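Local coordinates for protein glycosyl hydrolase family 26 (Bacteroides ovatus, PDB 4ZXO) that is a family 26 beta-mannanase that probably hydrolyses the mannan backbone of galactomannan, at residues R222-D226 with D227-V231; K246-N249 with K250-I254; T271-E274 with G275-S279; T285-P288 with V289-K292. All blocks are in the same frame, centred on the assembly; numbering follows the deposited sequence.

Contact 1: R222-D226 with D227-V231; sequences RYPGD and DIIDV
The carbonyl oxygen of Gly225 is gripped by two backbone donors, Ile228 N and Ile229 N, each 3.0 Å from Gly225 O. They arrive differently: Ile229 N lies close to the extension of the C=O bond, at a C=O...N angle of 168°, whereas Ile228 N stands well above the carbonyl plane. Glycine suits the place, because at a phi of 121° a beta carbon would run into the carbonyl oxygen of Pro224 and into Asp227 OD1. With CG anti to the backbone N (chi1 -178°), the Tyr223 ring is carried forward over the turn, one face covering Gly225 N near the rim of the ring. Its OH donates to the anti lone pair of Asp226 OD1 at 2.7 Å, which fixes the far end of the ring. A phenylalanine here would probably leave Asp226 OD1 with His262 ND1 but without its hydroxyl partner, and the carboxylate less firmly oriented. Ile229 CG1 wedges between two neighbours, 3.6 Å from Tyr223 CE1 and 3.6 Å from Pro224 CG. A water donates to both Pro224 O and Asp227 OD1. The loop leads from helix 216-219 into strand 231-235, with Pro224 and Ile228 resting on helix 181-197 and Tyr223 edge-to-face with Tyr207 of strand 203-207.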
loop_
_atom_site.group_PDB
_atom_site.type_symbol
_atom_site.label_atom_id
_atom_site.label_comp_id
_atom_site.label_asym_id
_atom_site.label_seq_id
_atom_site.Cartn_x
_atom_site.Cartn_y
_atom_site.Cartn_z
ATOM N N ARG A 222 13.714 -8.803 -9.269
ATOM C CA ARG A 222 14.076 -7.392 -9.110
ATOM C C ARG A 222 14.026 -6.915 -7.643
ATOM O O ARG A 222 13.843 -5.688 -7.350
ATOM C CB ARG A 222 13.156 -6.524 -9.991
ATOM C CG ARG A 222 13.422 -6.780 -11.443
ATOM C CD ARG A 222 12.713 -5.854 -12.415
ATOM N NE ARG A 222 13.277 -6.184 -13.733
ATOM C CZ ARG A 222 13.424 -5.319 -14.733
ATOM N NH1 ARG A 222 13.011 -4.046 -14.592
ATOM N NH2 ARG A 222 14.009 -5.726 -15.878
ATOM N N TYR A 223 14.161 -7.864 -6.736
ATOM C CA TYR A 223 14.100 -7.576 -5.309
ATOM C C TYR A 223 15.393 -6.914 -4.839
ATOM O O TYR A 223 16.480 -7.485 -5.043
ATOM C CB TYR A 223 13.889 -8.899 -4.566
ATOM C CG TYR A 223 13.746 -8.818 -3.079
ATOM C CD1 TYR A 223 12.625 -8.291 -2.470
ATOM C CD2 TYR A 223 14.706 -9.387 -2.261
ATOM C CE1 TYR A 223 12.511 -8.236 -1.128
ATOM C CE2 TYR A 223 14.574 -9.392 -0.873
ATOM C CZ TYR A 223 13.471 -8.816 -0.315
ATOM O OH TYR A 223 13.369 -8.844 1.066
ATOM N N PRO A 224 15.276 -5.734 -4.177
ATOM C CA PRO A 224 16.491 -4.986 -3.831
ATOM C C PRO A 224 17.165 -5.484 -2.542
ATOM O O PRO A 224 18.232 -4.998 -2.195
ATOM C CB PRO A 224 15.980 -3.548 -3.673
ATOM C CG PRO A 224 14.527 -3.760 -3.131
ATOM C CD PRO A 224 14.032 -4.953 -3.940
ATOM N N GLY A 225 16.574 -6.438 -1.844
ATOM C CA GLY A 225 17.274 -7.045 -0.729
ATOM C C GLY A 225 16.592 -6.944 0.629
ATOM O O GLY A 225 15.774 -6.044 0.895
ATOM N N ASP A 226 16.936 -7.908 1.476
ATOM C CA ASP A 226 16.336 -8.020 2.798
ATOM C C ASP A 226 16.644 -6.852 3.703
ATOM O O ASP A 226 15.937 -6.619 4.710
ATOM C CB ASP A 226 16.803 -9.308 3.474
ATOM C CG ASP A 226 16.221 -10.529 2.835
ATOM O OD1 ASP A 226 15.159 -10.470 2.191
ATOM O OD2 ASP A 226 16.803 -11.599 3.033
ATOM N N ASP A 227 17.736 -6.162 3.410
ATOM C CA ASP A 227 18.138 -5.012 4.216
ATOM C C ASP A 227 17.359 -3.720 3.843
ATOM O O ASP A 227 17.495 -2.671 4.500
ATOM C CB ASP A 227 19.646 -4.779 4.030
ATOM C CG ASP A 227 20.028 -4.506 2.571
ATOM O OD1 ASP A 227 19.434 -5.097 1.626
ATOM O OD2 ASP A 227 20.951 -3.693 2.376
ATOM N N ILE A 228 16.568 -3.793 2.773
ATOM C CA ILE A 228 15.783 -2.644 2.318
ATOM C C ILE A 228 14.296 -2.901 2.536
ATOM O O ILE A 228 13.576 -2.032 3.037
ATOM C CB ILE A 228 16.086 -2.348 0.815
ATOM C CG1 ILE A 228 17.522 -1.807 0.702
ATOM C CG2 ILE A 228 15.097 -1.355 0.240
ATOM C CD1 ILE A 228 18.008 -1.665 -0.707
ATOM N N ILE A 229 13.827 -4.087 2.143
ATOM C CA ILE A 229 12.391 -4.374 2.129
ATOM C C ILE A 229 11.970 -4.949 3.474
ATOM O O ILE A 229 12.658 -5.787 4.050
ATOM C CB ILE A 229 12.026 -5.361 1.006
ATOM C CG1 ILE A 229 12.356 -4.742 -0.389
ATOM C CG2 ILE A 229 10.524 -5.734 1.095
ATOM C CD1 ILE A 229 11.583 -3.386 -0.670
ATOM N N ASP A 230 10.837 -4.480 3.971
ATOM C CA ASP A 230 10.242 -4.993 5.221
ATOM C C ASP A 230 8.982 -5.835 5.010
ATOM O O ASP A 230 8.683 -6.695 5.843
ATOM C CB ASP A 230 9.889 -3.822 6.144
ATOM C CG ASP A 230 11.080 -3.010 6.454
ATOM O OD1 ASP A 230 12.007 -3.562 7.067
ATOM O OD2 ASP A 230 11.152 -1.848 6.068
ATOM N N VAL A 231 8.232 -5.577 3.930
ATOM C CA VAL A 231 6.940 -6.255 3.715
ATOM C C VAL A 231 6.895 -6.749 2.282
ATOM O O VAL A 231 7.174 -5.970 1.356
ATOM C CB VAL A 231 5.756 -5.297 3.936
ATOM C CG1 VAL A 231 4.405 -6.003 3.587
ATOM C CG2 VAL A 231 5.803 -4.718 5.373
HETATM O O HOH W 1 20.420 -4.332 -0.986
HETATM O O HOH W 2 14.623 -4.083 5.745
#

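Contact 2: K246-N249 with K250-I254; sequences KQLN and KMLTI
The side-chain amide of Gln247 receives Lys250 NZ in its own carbonyl plane, with NZ 2.6 Å from OE1 and a C=O...N angle of 149°. A second flat group, the peptide carbonyl of Asn249, is approached from both faces: Thr253 OG1 reaches Asn249 O from one at 2.8 Å, and Thr253 N reaches the same oxygen from the other at 2.9 Å. All this lies on helix 241-262, the crossover helix of a beta-alpha-beta unit between strands 231-235 and 266-271 in the TIM barrel, and the main-chain bonds keep the i to i+4 pattern of an alpha helix. Thr253 OG1 can fold back because it sits anti to its carbonyl carbon (chi1 -67°). Gln247 and Lys250 run side by side, and a bend at chi3 of the lysine brings its CE within 3.2 Å of Gln247 OE1. Lys250 NZ also forms a salt bridge with Asp214 and a hydrogen bond with Met211 O, so a methionine in its place would probably cost Asp214 this salt bridge and let the Gln247 amide turn. The amide of Asn249 is held by Tyr293 OH at OD1 and by Ile245 O at ND2. On the buried flank Leu248 and Leu252 meet obliquely, Leu248 CD1 lying 3.8 Å from Leu252 CG, and Leu252 CG in turn packs 3.2 Å from Leu248 O.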
loop_
_atom_site.group_PDB
_atom_site.type_symbol
_atom_site.label_atom_id
_atom_site.label_comp_id
_atom_site.label_asym_id
_atom_site.label_seq_id
_atom_site.Cartn_x
_atom_site.Cartn_y
_atom_site.Cartn_z
ATOM N N LYS A 246 -7.399 -18.401 -9.244
ATOM C CA LYS A 246 -6.145 -19.080 -9.587
ATOM C C LYS A 246 -4.934 -18.152 -9.332
ATOM O O LYS A 246 -3.952 -18.529 -8.703
ATOM C CB LYS A 246 -6.167 -19.550 -11.069
ATOM C CG LYS A 246 -4.844 -20.091 -11.607
ATOM C CD LYS A 246 -5.004 -20.875 -12.948
ATOM C CE LYS A 246 -3.631 -21.478 -13.455
ATOM N NZ LYS A 246 -3.690 -22.683 -14.440
ATOM N N GLN A 247 -4.999 -16.949 -9.874
ATOM C CA GLN A 247 -3.854 -16.071 -9.807
ATOM C C GLN A 247 -3.617 -15.511 -8.423
ATOM O O GLN A 247 -2.437 -15.361 -8.021
ATOM C CB GLN A 247 -4.034 -14.925 -10.767
ATOM C CG GLN A 247 -3.978 -15.382 -12.226
ATOM C CD GLN A 247 -2.620 -15.976 -12.605
ATOM O OE1 GLN A 247 -1.595 -15.559 -12.078
ATOM N NE2 GLN A 247 -2.615 -16.962 -13.531
ATOM N N LEU A 248 -4.702 -15.255 -7.669
ATOM C CA LEU A 248 -4.493 -14.799 -6.288
ATOM C C LEU A 248 -3.930 -15.937 -5.433
ATOM O O LEU A 248 -3.006 -15.724 -4.645
ATOM C CB LEU A 248 -5.795 -14.254 -5.683
ATOM C CG LEU A 248 -5.614 -13.593 -4.315
ATOM C CD1 LEU A 248 -4.532 -12.430 -4.325
ATOM C CD2 LEU A 248 -6.975 -13.177 -3.762
ATOM N N ASN A 249 -4.507 -17.140 -5.530
ATOM C CA ASN A 249 -3.871 -18.239 -4.829
ATOM C C ASN A 249 -2.405 -18.403 -5.221
ATOM O O ASN A 249 -1.564 -18.653 -4.359
ATOM C CB ASN A 249 -4.600 -19.559 -5.082
ATOM C CG ASN A 249 -5.779 -19.759 -4.133
ATOM O OD1 ASN A 249 -5.609 -19.880 -2.907
ATOM N ND2 ASN A 249 -6.967 -19.753 -4.681
ATOM N N LYS A 250 -2.101 -18.329 -6.516
ATOM C CA LYS A 250 -0.734 -18.448 -6.962
ATOM C C LYS A 250 0.151 -17.375 -6.300
ATOM O O LYS A 250 1.230 -17.695 -5.770
ATOM C CB LYS A 250 -0.657 -18.303 -8.476
ATOM C CG LYS A 250 0.733 -18.450 -9.003
ATOM C CD LYS A 250 0.810 -17.875 -10.441
ATOM C CE LYS A 250 0.992 -16.364 -10.390
ATOM N NZ LYS A 250 1.007 -15.757 -11.755
ATOM N N MET A 251 -0.278 -16.105 -6.337
ATOM C CA MET A 251 0.588 -15.081 -5.754
ATOM C C MET A 251 0.688 -15.175 -4.244
ATOM O O MET A 251 1.767 -14.932 -3.703
ATOM C CB MET A 251 0.079 -13.668 -6.107
ATOM C CG MET A 251 0.245 -13.305 -7.569
ATOM S SD MET A 251 1.862 -13.695 -8.329
ATOM C CE MET A 251 2.948 -12.726 -7.265
ATOM N N LEU A 252 -0.409 -15.491 -3.542
ATOM C CA LEU A 252 -0.272 -15.580 -2.096
ATOM C C LEU A 252 0.560 -16.803 -1.678
ATOM O O LEU A 252 1.231 -16.732 -0.647
ATOM C CB LEU A 252 -1.658 -15.623 -1.441
ATOM C CG LEU A 252 -2.459 -14.347 -1.768
ATOM C CD1 LEU A 252 -3.790 -14.358 -0.959
ATOM C CD2 LEU A 252 -1.632 -13.067 -1.514
ATOM N N THR A 253 0.533 -17.890 -2.466
ATOM C CA THR A 253 1.427 -19.027 -2.233
ATOM C C THR A 253 2.889 -18.568 -2.395
ATOM O O THR A 253 3.786 -18.898 -1.594
ATOM C CB THR A 253 1.063 -20.166 -3.208
ATOM O OG1 THR A 253 -0.242 -20.639 -2.819
ATOM C CG2 THR A 253 2.061 -21.355 -3.123
ATOM N N ILE A 254 3.148 -17.817 -3.461
ATOM C CA ILE A 254 4.487 -17.257 -3.678
ATOM C C ILE A 254 4.908 -16.355 -2.520
ATOM O O ILE A 254 6.009 -16.513 -1.987
ATOM C CB ILE A 254 4.536 -16.485 -4.995
ATOM C CG1 ILE A 254 4.577 -17.474 -6.158
ATOM C CG2 ILE A 254 5.764 -15.511 -5.052
ATOM C CD1 ILE A 254 4.278 -16.824 -7.503
#

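Contact 3: T271-E274 with G275-S279; sequences TGLE and GIPDS
Leu273 opens a type II beta turn and makes most of its contacts: its carbonyl oxygen accepts Ile276 N at 2.9 Å, closing the turn. The bond is bent, with an N-H...O angle of 143°, and the donor stands above the carbonyl plane, off either lone pair. The leucine side chain, with CG anti to the backbone N (chi1 169°), reaches forward across the turn to the residues that follow it. There its CD2 lies 3.6 Å from Pro277 CD, the two side chains meeting at a slant, and the same methyl has Asp278 CB at 4.0 Å. A looser touch joins Leu273 CD2 to Ile276 CG2 at 4.3 Å, while Ile276 CG1 settles 3.4 Å from Leu273 O.

Glu274 follows at the second position of the turn. Its carbonyl oxygen is 3.4 Å from Pro277 CD, so the proline ring meets both residues of the first segment that take part. Its extended side chain leads off from the turn, and OE2 is hydrogen-bonded to His310 ND1. Gly275 then occupies the third position with a phi of 74°, as a type II turn requires; a beta carbon there would clash with Glu274 O.

The turn lies near the surface, in the loop that leaves the C-terminal end of strand 266-271, the barrel end at which TIM-barrel enzymes carry their active sites. Helix 281-290 comes next in the chain, and Leu273 and Ile276 both pack against its Trp281.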
loop_
_atom_site.group_PDB
_atom_site.type_symbol
_atom_site.label_atom_id
_atom_site.label_comp_id
_atom_site.label_asym_id
_atom_site.label_seq_id
_atom_site.Cartn_x
_atom_site.Cartn_y
_atom_site.Cartn_z
ATOM N N THR A 271 -6.099 -5.009 -4.044
ATOM C CA THR A 271 -6.972 -5.917 -4.718
ATOM C C THR A 271 -8.344 -5.262 -4.832
ATOM O O THR A 271 -8.551 -4.088 -4.434
ATOM C CB THR A 271 -7.079 -7.281 -3.977
ATOM O OG1 THR A 271 -7.695 -8.265 -4.841
ATOM C CG2 THR A 271 -7.829 -7.161 -2.709
ATOM N N GLY A 272 -9.266 -5.992 -5.433
ATOM C CA GLY A 272 -10.636 -5.513 -5.571
ATOM C C GLY A 272 -11.297 -6.009 -6.815
ATOM O O GLY A 272 -10.657 -6.585 -7.710
ATOM N N LEU A 273 -12.617 -5.802 -6.856
ATOM C CA LEU A 273 -13.449 -6.062 -8.038
ATOM C C LEU A 273 -14.147 -4.766 -8.359
ATOM O O LEU A 273 -14.996 -4.320 -7.557
ATOM C CB LEU A 273 -14.473 -7.157 -7.755
ATOM C CG LEU A 273 -15.567 -7.326 -8.819
ATOM C CD1 LEU A 273 -14.891 -7.803 -10.081
ATOM C CD2 LEU A 273 -16.600 -8.357 -8.345
ATOM N N GLU A 274 -13.766 -4.131 -9.474
ATOM C CA GLU A 274 -14.297 -2.801 -9.746
ATOM C C GLU A 274 -15.856 -2.782 -9.779
ATOM O O GLU A 274 -16.490 -3.568 -10.530
ATOM C CB GLU A 274 -13.702 -2.273 -11.059
ATOM C CG GLU A 274 -14.104 -0.861 -11.294
ATOM C CD GLU A 274 -13.650 -0.327 -12.624
ATOM O OE1 GLU A 274 -13.573 -1.112 -13.607
ATOM O OE2 GLU A 274 -13.352 0.880 -12.699
ATOM N N GLY A 275 -16.473 -1.885 -8.990
ATOM C CA GLY A 275 -17.925 -1.786 -8.973
ATOM C C GLY A 275 -18.620 -2.914 -8.249
ATOM O O GLY A 275 -19.856 -2.985 -8.298
ATOM N N ILE A 276 -17.826 -3.776 -7.585
ATOM C CA ILE A 276 -18.270 -5.033 -6.959
ATOM C C ILE A 276 -19.671 -5.483 -7.360
ATOM O O ILE A 276 -20.601 -5.485 -6.525
ATOM C CB ILE A 276 -18.229 -4.957 -5.379
ATOM C CG1 ILE A 276 -17.036 -4.136 -4.892
ATOM C CG2 ILE A 276 -18.079 -6.361 -4.838
ATOM C CD1 ILE A 276 -17.428 -2.912 -4.071
ATOM N N PRO A 277 -19.838 -5.892 -8.629
ATOM C CA PRO A 277 -21.190 -6.204 -9.118
ATOM C C PRO A 277 -21.695 -7.533 -8.560
ATOM O O PRO A 277 -22.875 -7.850 -8.723
ATOM C CB PRO A 277 -21.015 -6.333 -10.618
ATOM C CG PRO A 277 -19.621 -5.958 -10.953
ATOM C CD PRO A 277 -18.832 -5.865 -9.709
ATOM N N ASP A 278 -20.779 -8.324 -7.987
ATOM C CA ASP A 278 -21.089 -9.614 -7.393
ATOM C C ASP A 278 -21.506 -9.365 -5.976
ATOM O O ASP A 278 -20.669 -8.936 -5.168
ATOM C CB ASP A 278 -19.838 -10.492 -7.439
ATOM C CG ASP A 278 -19.996 -11.841 -6.757
ATOM O OD1 ASP A 278 -21.043 -12.134 -6.159
ATOM O OD2 ASP A 278 -19.019 -12.639 -6.836
ATOM N N SER A 279 -22.783 -9.622 -5.689
ATOM C CA SER A 279 -23.332 -9.243 -4.397
ATOM C C SER A 279 -22.727 -10.082 -3.242
ATOM O O SER A 279 -22.871 -9.708 -2.037
ATOM C CB SER A 279 -24.836 -9.373 -4.432
ATOM O OG SER A 279 -25.224 -10.734 -4.503
#

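Contact 4: T285-P288 with V289-K292; sequences TLLP and VIEK
Glu291 folds back over the preceding turn, its CB 3.3 Å from Leu287 O. The residues lie on the last part of helix 281-290 and the turn after it; this helix crosses between strands 266-271 and 295-300 of the TIM barrel in a beta-alpha-beta unit. CG, set between the backbone N and the carbonyl carbon (chi1 70°), stays over the same oxygen at 3.2 Å from Leu287 O. CD still lies near Leu287 O and turns the carboxylate toward Pro288, where OE2 lies 3.6 Å from Pro288 CA; the other oxygen, OE1, passes Leu287 CG and forms a salt bridge with Lys332. A water donates to Glu291 OE2 at 2.6 Å and also to Pro288 O at 2.7 Å, bridging side chain and main chain. Leu287 O meanwhile accepts Glu291 N at 3.0 Å, so backbone and side chain of the glutamate converge on one carbonyl.

The helix is kinked at Pro288, whose nitrogen carries no hydrogen to give to the turn before. Beyond the kink Ile290 N restores a nearly straight bond to Leu286 O, with an N-H...O angle of 170°, and Val289 N adds a weak one to the same oxygen. On the buried side the Leu286 and Ile290 side chains slant across each other, with Leu286 CD1 3.7 Å from Ile290 CG2.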
loop_
_atom_site.group_PDB
_atom_site.type_symbol
_atom_site.label_atom_id
_atom_site.label_comp_id
_atom_site.label_asym_id
_atom_site.label_seq_id
_atom_site.Cartn_x
_atom_site.Cartn_y
_atom_site.Cartn_z
ATOM N N THR A 285 -15.934 -14.958 -2.668
ATOM C CA THR A 285 -14.705 -15.007 -3.489
ATOM C C THR A 285 -13.466 -14.603 -2.687
ATOM O O THR A 285 -12.528 -15.371 -2.585
ATOM C CB THR A 285 -14.850 -14.107 -4.716
ATOM O OG1 THR A 285 -15.942 -14.597 -5.495
ATOM C CG2 THR A 285 -13.628 -14.161 -5.601
ATOM N N LEU A 286 -13.456 -13.406 -2.107
ATOM C CA LEU A 286 -12.221 -12.939 -1.471
ATOM C C LEU A 286 -11.842 -13.736 -0.206
ATOM O O LEU A 286 -10.701 -14.237 -0.059
ATOM C CB LEU A 286 -12.368 -11.466 -1.107
ATOM C CG LEU A 286 -11.127 -10.853 -0.466
ATOM C CD1 LEU A 286 -9.903 -10.780 -1.361
ATOM C CD2 LEU A 286 -11.375 -9.443 0.087
ATOM N N LEU A 287 -12.769 -13.828 0.735
ATOM C CA LEU A 287 -12.445 -14.457 2.041
ATOM C C LEU A 287 -11.981 -15.897 1.910
ATOM O O LEU A 287 -10.982 -16.269 2.521
ATOM C CB LEU A 287 -13.644 -14.355 2.966
ATOM C CG LEU A 287 -13.376 -14.833 4.417
ATOM C CD1 LEU A 287 -12.197 -14.083 5.107
ATOM C CD2 LEU A 287 -14.633 -14.706 5.281
ATOM N N PRO A 288 -12.645 -16.708 1.075
ATOM C CA PRO A 288 -12.148 -18.105 1.027
ATOM C C PRO A 288 -10.746 -18.242 0.487
ATOM O O PRO A 288 -10.072 -19.211 0.840
ATOM C CB PRO A 288 -13.122 -18.820 0.087
ATOM C CG PRO A 288 -14.412 -18.006 0.184
ATOM C CD PRO A 288 -13.938 -16.539 0.369
ATOM N N VAL A 289 -10.282 -17.267 -0.293
ATOM C CA VAL A 289 -8.904 -17.301 -0.743
ATOM C C VAL A 289 -7.974 -16.770 0.322
ATOM O O VAL A 289 -7.048 -17.476 0.700
ATOM C CB VAL A 289 -8.688 -16.493 -2.039
ATOM C CG1 VAL A 289 -7.203 -16.522 -2.433
ATOM C CG2 VAL A 289 -9.525 -17.101 -3.155
ATOM N N ILE A 290 -8.222 -15.556 0.832
ATOM C CA ILE A 290 -7.209 -14.925 1.668
ATOM C C ILE A 290 -7.094 -15.591 3.037
ATOM O O ILE A 290 -6.023 -15.554 3.632
ATOM C CB ILE A 290 -7.423 -13.397 1.845
ATOM C CG1 ILE A 290 -8.732 -13.078 2.548
ATOM C CG2 ILE A 290 -7.367 -12.687 0.483
ATOM C CD1 ILE A 290 -8.889 -11.602 2.847
ATOM N N GLU A 291 -8.154 -16.244 3.519
ATOM C CA GLU A 291 -8.093 -16.828 4.859
ATOM C C GLU A 291 -7.143 -17.996 4.945
ATOM O O GLU A 291 -6.808 -18.418 6.064
ATOM C CB GLU A 291 -9.475 -17.258 5.332
ATOM C CG GLU A 291 -10.027 -18.459 4.588
ATOM C CD GLU A 291 -11.462 -18.788 5.004
ATOM O OE1 GLU A 291 -11.926 -18.211 6.018
ATOM O OE2 GLU A 291 -12.118 -19.616 4.334
ATOM N N LYS A 292 -6.679 -18.485 3.798
ATOM C CA LYS A 292 -5.742 -19.613 3.768
ATOM C C LYS A 292 -4.276 -19.182 3.941
ATOM O O LYS A 292 -3.379 -20.013 3.976
ATOM C CB LYS A 292 -5.882 -20.379 2.441
ATOM C CG LYS A 292 -7.291 -20.900 2.121
ATOM C CD LYS A 292 -7.274 -21.838 0.976
ATOM C CE LYS A 292 -6.908 -21.187 -0.316
ATOM N NZ LYS A 292 -6.842 -22.259 -1.399
HETATM O O HOH W 3 -10.969 -21.118 2.523
#

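Contacts 2 and 4 lie on consecutive crossover helices of the barrel, their centres about 11 Å apart, and they touch through Leu248 CD2 and Val289 CG1 at 3.6 Å. Both pair a buried apolar flank with a polar one where a charged side chain finds an opposite charge. Contacts 1 and 3 are loops, on opposite sides of the chain's centre and about 31 Å apart between centres. Contact 1, leading into a strand, is partly buried and combines a doubly bonded carbonyl with aromatic packing; contact 3, following a strand, is a surface turn closed by one backbone hydrogen bond. Glycine shapes both loops, whereas regular i to i+4 bonding carries contact 2 and, around its proline, contact 4.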